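Local coordinates for protein methyltransferase (PDB 1IXK) that probably transfers a methyl group from S-adenosyl-L-methionine to carbon 5 of cytidine in RNA, most likely tRNA, at residues L114-G119 and A137-N142; D143-A148 and N170-H175. One frame throughout, in Å; residues are numbered along the deposited sequence.

Contact 1 (L114-G119 and A137-N142)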
ATOM      1  N   LEU A 114       8.992   3.603   2.678  1.00  8.00           N
ATOM      2  CA  LEU A 114      10.031   2.724   3.217  1.00  8.22           C
ATOM      3  C   LEU A 114      11.406   3.279   2.861  1.00 11.47           C
ATOM      4  O   LEU A 114      12.373   3.110   3.606  1.00 12.85           O
ATOM      5  CB  LEU A 114       9.879   1.301   2.672  1.00  9.85           C
ATOM      6  CG  LEU A 114      10.807   0.259   3.309  1.00  9.68           C
ATOM      7  CD1 LEU A 114      10.608   0.242   4.827  1.00  8.67           C
ATOM      8  CD2 LEU A 114      10.510  -1.119   2.724  1.00  9.53           C
ATOM      9  N   ASP A 115      11.485   3.926   1.702  1.00 12.19           N
ATOM     10  CA  ASP A 115      12.715   4.568   1.242  1.00 13.59           C
ATOM     11  C   ASP A 115      13.949   3.669   1.279  1.00 13.37           C
ATOM     12  O   ASP A 115      14.951   4.015   1.905  1.00 12.66           O
ATOM     13  CB  ASP A 115      12.969   5.813   2.100  1.00 15.77           C
ATOM     14  CG  ASP A 115      13.961   6.777   1.477  1.00 20.56           C
ATOM     15  OD1 ASP A 115      14.548   7.577   2.238  1.00 20.65           O
ATOM     16  OD2 ASP A 115      14.145   6.755   0.238  1.00 16.89           O
ATOM     17  N   PRO A 116      13.896   2.503   0.613  1.00 13.84           N
ATOM     18  CA  PRO A 116      15.031   1.572   0.582  1.00 15.76           C
ATOM     19  C   PRO A 116      16.217   2.257  -0.098  1.00 16.51           C
ATOM     20  O   PRO A 116      16.030   3.002  -1.052  1.00 15.88           O
ATOM     21  CB  PRO A 116      14.515   0.411  -0.273  1.00 17.16           C
ATOM     22  CG  PRO A 116      13.038   0.528  -0.207  1.00 19.88           C
ATOM     23  CD  PRO A 116      12.785   2.001  -0.211  1.00 15.72           C
ATOM     24  N   LYS A 117      17.430   1.999   0.379  1.00 17.00           N
ATOM     25  CA  LYS A 117      18.616   2.608  -0.217  1.00 18.54           C
ATOM     26  C   LYS A 117      19.464   1.583  -0.959  1.00 16.06           C
ATOM     27  O   LYS A 117      19.440   0.396  -0.644  1.00 14.98           O
ATOM     28  CB  LYS A 117      19.479   3.267   0.866  1.00 19.36           C
ATOM     29  CG  LYS A 117      18.791   4.386   1.621  1.00 21.59           C
ATOM     30  CD  LYS A 117      18.362   5.496   0.678  1.00 25.36           C
ATOM     31  CE  LYS A 117      17.745   6.657   1.442  1.00 28.50           C
ATOM     32  NZ  LYS A 117      17.309   7.740   0.516  1.00 32.34           N
ATOM     33  N   PRO A 118      20.219   2.029  -1.971  1.00 14.92           N
ATOM     34  CA  PRO A 118      21.058   1.081  -2.706  1.00 15.30           C
ATOM     35  C   PRO A 118      21.954   0.309  -1.736  1.00 15.40           C
ATOM     36  O   PRO A 118      22.567   0.906  -0.848  1.00 15.28           O
ATOM     37  CB  PRO A 118      21.861   1.988  -3.634  1.00 15.79           C
ATOM     38  CG  PRO A 118      20.879   3.069  -3.958  1.00 15.51           C
ATOM     39  CD  PRO A 118      20.250   3.361  -2.602  1.00 15.75           C
ATOM     40  N   GLY A 119      22.008  -1.009  -1.894  1.00 13.68           N
ATOM     41  CA  GLY A 119      22.854  -1.827  -1.040  1.00 14.69           C
ATOM     42  C   GLY A 119      22.188  -2.453   0.174  1.00 14.22           C
ATOM     43  O   GLY A 119      22.760  -3.338   0.812  1.00 13.39           O
ATOM     44  N   ALA A 137      12.874  -1.909  -6.053  1.00  9.74           N
ATOM     45  CA  ALA A 137      14.053  -2.145  -6.872  1.00 11.93           C
ATOM     46  C   ALA A 137      14.612  -0.886  -7.533  1.00  8.76           C
ATOM     47  O   ALA A 137      15.825  -0.676  -7.528  1.00  9.06           O
ATOM     48  CB  ALA A 137      13.753  -3.203  -7.942  1.00  9.49           C
ATOM     49  N   GLN A 138      13.753  -0.047  -8.106  1.00 10.22           N
ATOM     50  CA  GLN A 138      14.267   1.152  -8.757  1.00 11.59           C
ATOM     51  C   GLN A 138      14.739   2.176  -7.728  1.00 10.88           C
ATOM     52  O   GLN A 138      15.689   2.918  -7.970  1.00 11.45           O
ATOM     53  CB  GLN A 138      13.231   1.751  -9.730  1.00 12.98           C
ATOM     54  CG  GLN A 138      11.975   2.353  -9.126  1.00 14.30           C
ATOM     55  CD  GLN A 138      11.012   2.856 -10.197  1.00 16.44           C
ATOM     56  OE1 GLN A 138      10.418   2.066 -10.937  1.00 16.40           O
ATOM     57  NE2 GLN A 138      10.862   4.173 -10.289  1.00 13.29           N
ATOM     58  N   LEU A 139      14.107   2.193  -6.560  1.00 12.75           N
ATOM     59  CA  LEU A 139      14.518   3.118  -5.512  1.00 11.92           C
ATOM     60  C   LEU A 139      15.900   2.702  -5.010  1.00 12.49           C
ATOM     61  O   LEU A 139      16.694   3.539  -4.576  1.00 12.11           O
ATOM     62  CB  LEU A 139      13.496   3.110  -4.365  1.00 13.85           C
ATOM     63  CG  LEU A 139      12.148   3.783  -4.672  1.00 11.83           C
ATOM     64  CD1 LEU A 139      11.134   3.449  -3.580  1.00 14.61           C
ATOM     65  CD2 LEU A 139      12.339   5.290  -4.777  1.00 14.62           C
HETATM   66  N   MSE A 140      16.189   1.405  -5.094  1.00 10.74           N
HETATM   67  CA  MSE A 140      17.477   0.868  -4.664  1.00 12.34           C
HETATM   68  C   MSE A 140      18.485   0.894  -5.819  1.00 12.31           C
HETATM   69  O   MSE A 140      19.634   0.482  -5.663  1.00 11.23           O
HETATM   70  CB  MSE A 140      17.297  -0.572  -4.147  1.00 10.81           C
HETATM   71  CG  MSE A 140      16.386  -0.675  -2.910  1.00 12.85           C
HETATM   72 SE   MSE A 140      15.812  -2.365  -2.499  1.00  8.00          SE
HETATM   73  CE  MSE A 140      17.250  -3.025  -1.792  1.00 15.27           C
ATOM     74  N   ARG A 141      18.040   1.375  -6.977  1.00 12.68           N
ATOM     75  CA  ARG A 141      18.888   1.466  -8.160  1.00 14.17           C
ATOM     76  C   ARG A 141      19.598   0.153  -8.498  1.00 14.16           C
ATOM     77  O   ARG A 141      20.794   0.130  -8.802  1.00 12.91           O
ATOM     78  CB  ARG A 141      19.905   2.594  -7.974  1.00 15.08           C
ATOM     79  CG  ARG A 141      19.229   3.934  -7.729  1.00 20.56           C
ATOM     80  CD  ARG A 141      20.218   5.068  -7.552  1.00 27.86           C
ATOM     81  NE  ARG A 141      19.524   6.336  -7.330  1.00 33.68           N
ATOM     82  CZ  ARG A 141      20.129   7.516  -7.240  1.00 35.83           C
ATOM     83  NH1 ARG A 141      21.448   7.598  -7.353  1.00 37.32           N
ATOM     84  NH2 ARG A 141      19.412   8.618  -7.049  1.00 37.60           N
ATOM     85  N   ASN A 142      18.839  -0.936  -8.447  1.00 13.51           N
ATOM     86  CA  ASN A 142      19.349  -2.270  -8.751  1.00 14.78           C
ATOM     87  C   ASN A 142      20.562  -2.699  -7.934  1.00 14.58           C
ATOM     88  O   ASN A 142      21.381  -3.496  -8.391  1.00 14.94           O
ATOM     89  CB  ASN A 142      19.666  -2.400 -10.246  1.00 14.76           C
ATOM     90  CG  ASN A 142      18.540  -3.070 -11.023  1.00 15.31           C
ATOM     91  OD1 ASN A 142      17.786  -3.870 -10.473  1.00 16.07           O
ATOM     92  ND2 ASN A 142      18.434  -2.757 -12.306  1.00 12.94           N
TER

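Contact 2 (D143-A148 and N170-H175)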
ATOM      1  N   ASP A 143      20.675  -2.166  -6.726  1.00 15.06           N
ATOM      2  CA  ASP A 143      21.760  -2.527  -5.825  1.00 14.02           C
ATOM      3  C   ASP A 143      21.055  -3.058  -4.590  1.00 13.00           C
ATOM      4  O   ASP A 143      19.859  -2.841  -4.434  1.00 15.40           O
ATOM      5  CB  ASP A 143      22.618  -1.306  -5.481  1.00 16.02           C
ATOM      6  CG  ASP A 143      23.801  -1.657  -4.599  1.00 18.84           C
ATOM      7  OD1 ASP A 143      24.176  -2.847  -4.557  1.00 17.53           O
ATOM      8  OD2 ASP A 143      24.365  -0.744  -3.954  1.00 22.13           O
ATOM      9  N   GLY A 144      21.778  -3.755  -3.723  1.00 13.65           N
ATOM     10  CA  GLY A 144      21.147  -4.316  -2.540  1.00 13.03           C
ATOM     11  C   GLY A 144      20.404  -5.578  -2.932  1.00 13.48           C
ATOM     12  O   GLY A 144      20.641  -6.115  -4.012  1.00 12.17           O
ATOM     13  N   VAL A 145      19.508  -6.056  -2.070  1.00 14.93           N
ATOM     14  CA  VAL A 145      18.745  -7.266  -2.367  1.00 15.10           C
ATOM     15  C   VAL A 145      17.322  -7.167  -1.844  1.00 14.07           C
ATOM     16  O   VAL A 145      17.077  -6.584  -0.785  1.00 12.93           O
ATOM     17  CB  VAL A 145      19.385  -8.521  -1.724  1.00 18.80           C
ATOM     18  CG1 VAL A 145      18.619  -9.772  -2.154  1.00 19.18           C
ATOM     19  CG2 VAL A 145      20.843  -8.627  -2.118  1.00 21.45           C
ATOM     20  N   ILE A 146      16.383  -7.731  -2.594  1.00 10.63           N
ATOM     21  CA  ILE A 146      14.988  -7.734  -2.180  1.00 11.19           C
ATOM     22  C   ILE A 146      14.474  -9.159  -2.200  1.00 10.69           C
ATOM     23  O   ILE A 146      14.496  -9.810  -3.240  1.00 11.72           O
ATOM     24  CB  ILE A 146      14.088  -6.933  -3.133  1.00 11.16           C
ATOM     25  CG1 ILE A 146      14.488  -5.454  -3.127  1.00 13.74           C
ATOM     26  CG2 ILE A 146      12.625  -7.111  -2.720  1.00 10.18           C
ATOM     27  CD1 ILE A 146      13.898  -4.672  -4.289  1.00 13.64           C
ATOM     28  N   TYR A 147      14.029  -9.647  -1.047  1.00 11.18           N
ATOM     29  CA  TYR A 147      13.468 -10.991  -0.963  1.00 11.91           C
ATOM     30  C   TYR A 147      11.947 -10.856  -1.016  1.00 12.71           C
ATOM     31  O   TYR A 147      11.375 -10.007  -0.330  1.00 12.35           O
ATOM     32  CB  TYR A 147      13.866 -11.670   0.356  1.00 15.35           C
ATOM     33  CG  TYR A 147      15.320 -12.077   0.440  1.00 19.79           C
ATOM     34  CD1 TYR A 147      16.300 -11.177   0.857  1.00 19.17           C
ATOM     35  CD2 TYR A 147      15.717 -13.368   0.093  1.00 23.72           C
ATOM     36  CE1 TYR A 147      17.642 -11.553   0.928  1.00 23.67           C
ATOM     37  CE2 TYR A 147      17.056 -13.757   0.160  1.00 26.80           C
ATOM     38  CZ  TYR A 147      18.013 -12.845   0.580  1.00 26.69           C
ATOM     39  OH  TYR A 147      19.330 -13.237   0.668  1.00 27.66           O
ATOM     40  N   ALA A 148      11.296 -11.681  -1.831  1.00 10.62           N
ATOM     41  CA  ALA A 148       9.839 -11.653  -1.950  1.00 12.50           C
ATOM     42  C   ALA A 148       9.322 -13.089  -1.947  1.00 12.38           C
ATOM     43  O   ALA A 148      10.039 -14.013  -2.337  1.00 10.50           O
ATOM     44  CB  ALA A 148       9.419 -10.940  -3.230  1.00 13.47           C
ATOM     45  N   ASN A 170      17.805  -7.079  -8.859  1.00 11.26           N
ATOM     46  CA  ASN A 170      18.095  -7.372  -7.457  1.00 11.89           C
ATOM     47  C   ASN A 170      17.007  -8.047  -6.629  1.00 13.27           C
ATOM     48  O   ASN A 170      17.062  -8.010  -5.396  1.00 14.27           O
ATOM     49  CB  ASN A 170      18.513  -6.074  -6.764  1.00 12.44           C
ATOM     50  CG  ASN A 170      17.394  -5.061  -6.725  1.00 14.38           C
ATOM     51  OD1 ASN A 170      16.373  -5.225  -7.398  1.00 14.06           O
ATOM     52  ND2 ASN A 170      17.577  -3.999  -5.945  1.00 15.59           N
ATOM     53  N   VAL A 171      16.033  -8.673  -7.282  1.00 13.33           N
ATOM     54  CA  VAL A 171      14.955  -9.338  -6.551  1.00 14.15           C
ATOM     55  C   VAL A 171      15.129 -10.849  -6.561  1.00 15.78           C
ATOM     56  O   VAL A 171      15.536 -11.431  -7.568  1.00 15.05           O
ATOM     57  CB  VAL A 171      13.565  -9.005  -7.153  1.00 14.20           C
ATOM     58  CG1 VAL A 171      12.461  -9.737  -6.377  1.00 15.59           C
ATOM     59  CG2 VAL A 171      13.319  -7.505  -7.114  1.00 14.50           C
ATOM     60  N   ILE A 172      14.843 -11.475  -5.423  1.00 15.38           N
ATOM     61  CA  ILE A 172      14.914 -12.926  -5.293  1.00 15.86           C
ATOM     62  C   ILE A 172      13.500 -13.368  -4.924  1.00 14.79           C
ATOM     63  O   ILE A 172      12.943 -12.903  -3.928  1.00 14.55           O
ATOM     64  CB  ILE A 172      15.890 -13.362  -4.175  1.00 18.82           C
ATOM     65  CG1 ILE A 172      17.316 -12.916  -4.518  1.00 21.32           C
ATOM     66  CG2 ILE A 172      15.846 -14.883  -4.015  1.00 21.43           C
ATOM     67  CD1 ILE A 172      18.357 -13.331  -3.492  1.00 23.04           C
ATOM     68  N   LEU A 173      12.917 -14.247  -5.733  1.00 13.05           N
ATOM     69  CA  LEU A 173      11.559 -14.721  -5.495  1.00 14.08           C
ATOM     70  C   LEU A 173      11.518 -16.138  -4.960  1.00 13.63           C
ATOM     71  O   LEU A 173      12.071 -17.048  -5.568  1.00 15.31           O
ATOM     72  CB  LEU A 173      10.744 -14.665  -6.790  1.00 16.17           C
ATOM     73  CG  LEU A 173      10.516 -13.304  -7.443  1.00 20.29           C
ATOM     74  CD1 LEU A 173       9.883 -13.505  -8.822  1.00 21.43           C
ATOM     75  CD2 LEU A 173       9.635 -12.451  -6.558  1.00 17.34           C
ATOM     76  N   PHE A 174      10.849 -16.324  -3.827  1.00 12.35           N
ATOM     77  CA  PHE A 174      10.725 -17.649  -3.230  1.00 13.40           C
ATOM     78  C   PHE A 174       9.293 -18.153  -3.327  1.00 11.37           C
ATOM     79  O   PHE A 174       8.343 -17.390  -3.158  1.00  9.54           O
ATOM     80  CB  PHE A 174      11.140 -17.620  -1.758  1.00 15.65           C
ATOM     81  CG  PHE A 174      12.591 -17.323  -1.539  1.00 17.83           C
ATOM     82  CD1 PHE A 174      13.560 -17.835  -2.398  1.00 16.12           C
ATOM     83  CD2 PHE A 174      12.997 -16.564  -0.446  1.00 23.06           C
ATOM     84  CE1 PHE A 174      14.910 -17.600  -2.172  1.00 18.32           C
ATOM     85  CE2 PHE A 174      14.347 -16.321  -0.212  1.00 24.91           C
ATOM     86  CZ  PHE A 174      15.305 -16.842  -1.077  1.00 23.44           C
ATOM     87  N   HIS A 175       9.142 -19.446  -3.591  1.00 11.97           N
ATOM     88  CA  HIS A 175       7.822 -20.050  -3.691  1.00 14.63           C
ATOM     89  C   HIS A 175       7.460 -20.532  -2.296  1.00 15.94           C
ATOM     90  O   HIS A 175       7.614 -21.713  -1.976  1.00 16.01           O
ATOM     91  CB  HIS A 175       7.842 -21.242  -4.649  1.00 16.65           C
ATOM     92  CG  HIS A 175       6.495 -21.854  -4.867  1.00 18.25           C
ATOM     93  ND1 HIS A 175       6.326 -23.169  -5.239  1.00 19.65           N
ATOM     94  CD2 HIS A 175       5.253 -21.325  -4.771  1.00 19.20           C
ATOM     95  CE1 HIS A 175       5.035 -23.426  -5.361  1.00 20.09           C
ATOM     96  NE2 HIS A 175       4.362 -22.324  -5.082  1.00 20.03           N
TER

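Contact 1 (L114-G119 and A137-N142)
The carbonyl oxygen of M140 rests against the ring of P118. P118 CA makes a CA-H...O contact with M140 O at 3.3 Å. The angle at the hydrogen is 127°, so the contact is well bent. P118 CB and CG lie nearly as close, so one side of the ring curves round M140 O. Beyond it, P118 CG brushes CB and CD of R141.

The other half of the contact is apolar. P116 CB presses on M140 CG at 3.4 Å, tighter than usual for two carbons. M140 is selenomethionine, and its SE also meets P116 CB, at 3.8 Å. With CG anti to the carbonyl carbon (chi1 -63°), both CG and SE of M140 come against this one proline carbon. L139 reaches the same proline with one branch: L139 CD1 touches P116 CD at 4.0 Å. V122 of the neighbouring strand packs on both P116 and M140, and L136 adds to the wall at P116. K117 CB points away from 137-142. K117 NZ forms a salt bridge with the D115 carboxylate; its hydrogen bonds to OD1 and OD2 are both weak.

The backbone of 137-142 is fixed by its own bonds. N142 N donates to A137 O at 3.2 Å, and R141 N makes a weak bond to Q138 O. R141 has positive phi. This is a Schellman motif ending helix 131-139, here packed on a proline-containing linker that leads into strand 121-124 of the Rossmann-like methyltransferase sheet.

Contact 2 (D143-A148 and N170-H175)
I172 N donates to I146 O at 2.8 Å, and F174 N to A148 O at 2.9 Å. In the other direction I146 N bonds to N170 O, and A148 N to I172 O. These four bonds zip the two strands together in parallel register. I146 pairs with V171, Y147 with I172 and A148 with L173.

A side-chain bond adds to these just before the strands begin. N170 ND2 donates to D143 O at 3.0 Å, with an N-H...O angle of 154°. D143 O lies close to the amide plane of N170, but the donor stands above the carbonyl plane of D143. The amide reaches it because N170 CG sits between the backbone N and the carbonyl carbon (chi1 65°).

The strands are the two arms of a beta-alpha-beta unit of the class I methyltransferase fold, joined by helix 153-166. The face carrying I146, A148, V171 and L173 turns to helices. I146 CD1 meets V171 CG2 at 4.0 Å, and A148 CB meets L173 CD2 at 3.7 Å. V171 and L173 also pack on helix 153-166, while I146 packs on helix 131-139.

Y147 and I172 point to the other face and lie side by side. I172 CD1 touches both V145 CG1, at 3.8 Å, and Y147 CE2, at 3.9 Å. The Y147 and F174 rings meet rim to rim, with planes at 40°. F174 CE2 comes to the edge of the tyrosine ring, 3.3 Å from Y147 CD2.

In the fold
The chain leaves helix 105-114 through the first segment of contact 1. It then runs along strand 121-124, passes the predicted S-adenosyl-L-methionine loop 126-132 and follows helix 131-139. Contact 1 closes that loop. Contact 2 opens at the next residue and closes a second loop around helix 153-166. The two loops follow in series and neither nests nor crosses. They still touch: M140 and A137 pack on I146, and A137 also packs on N170. Strand 145-149 lies between strands 121-124 and 171-174 in the sheet. Contact 1 thus ties the end of helix 131-139 to the entry of strand 121-124, and contact 2 adds strand 171-174.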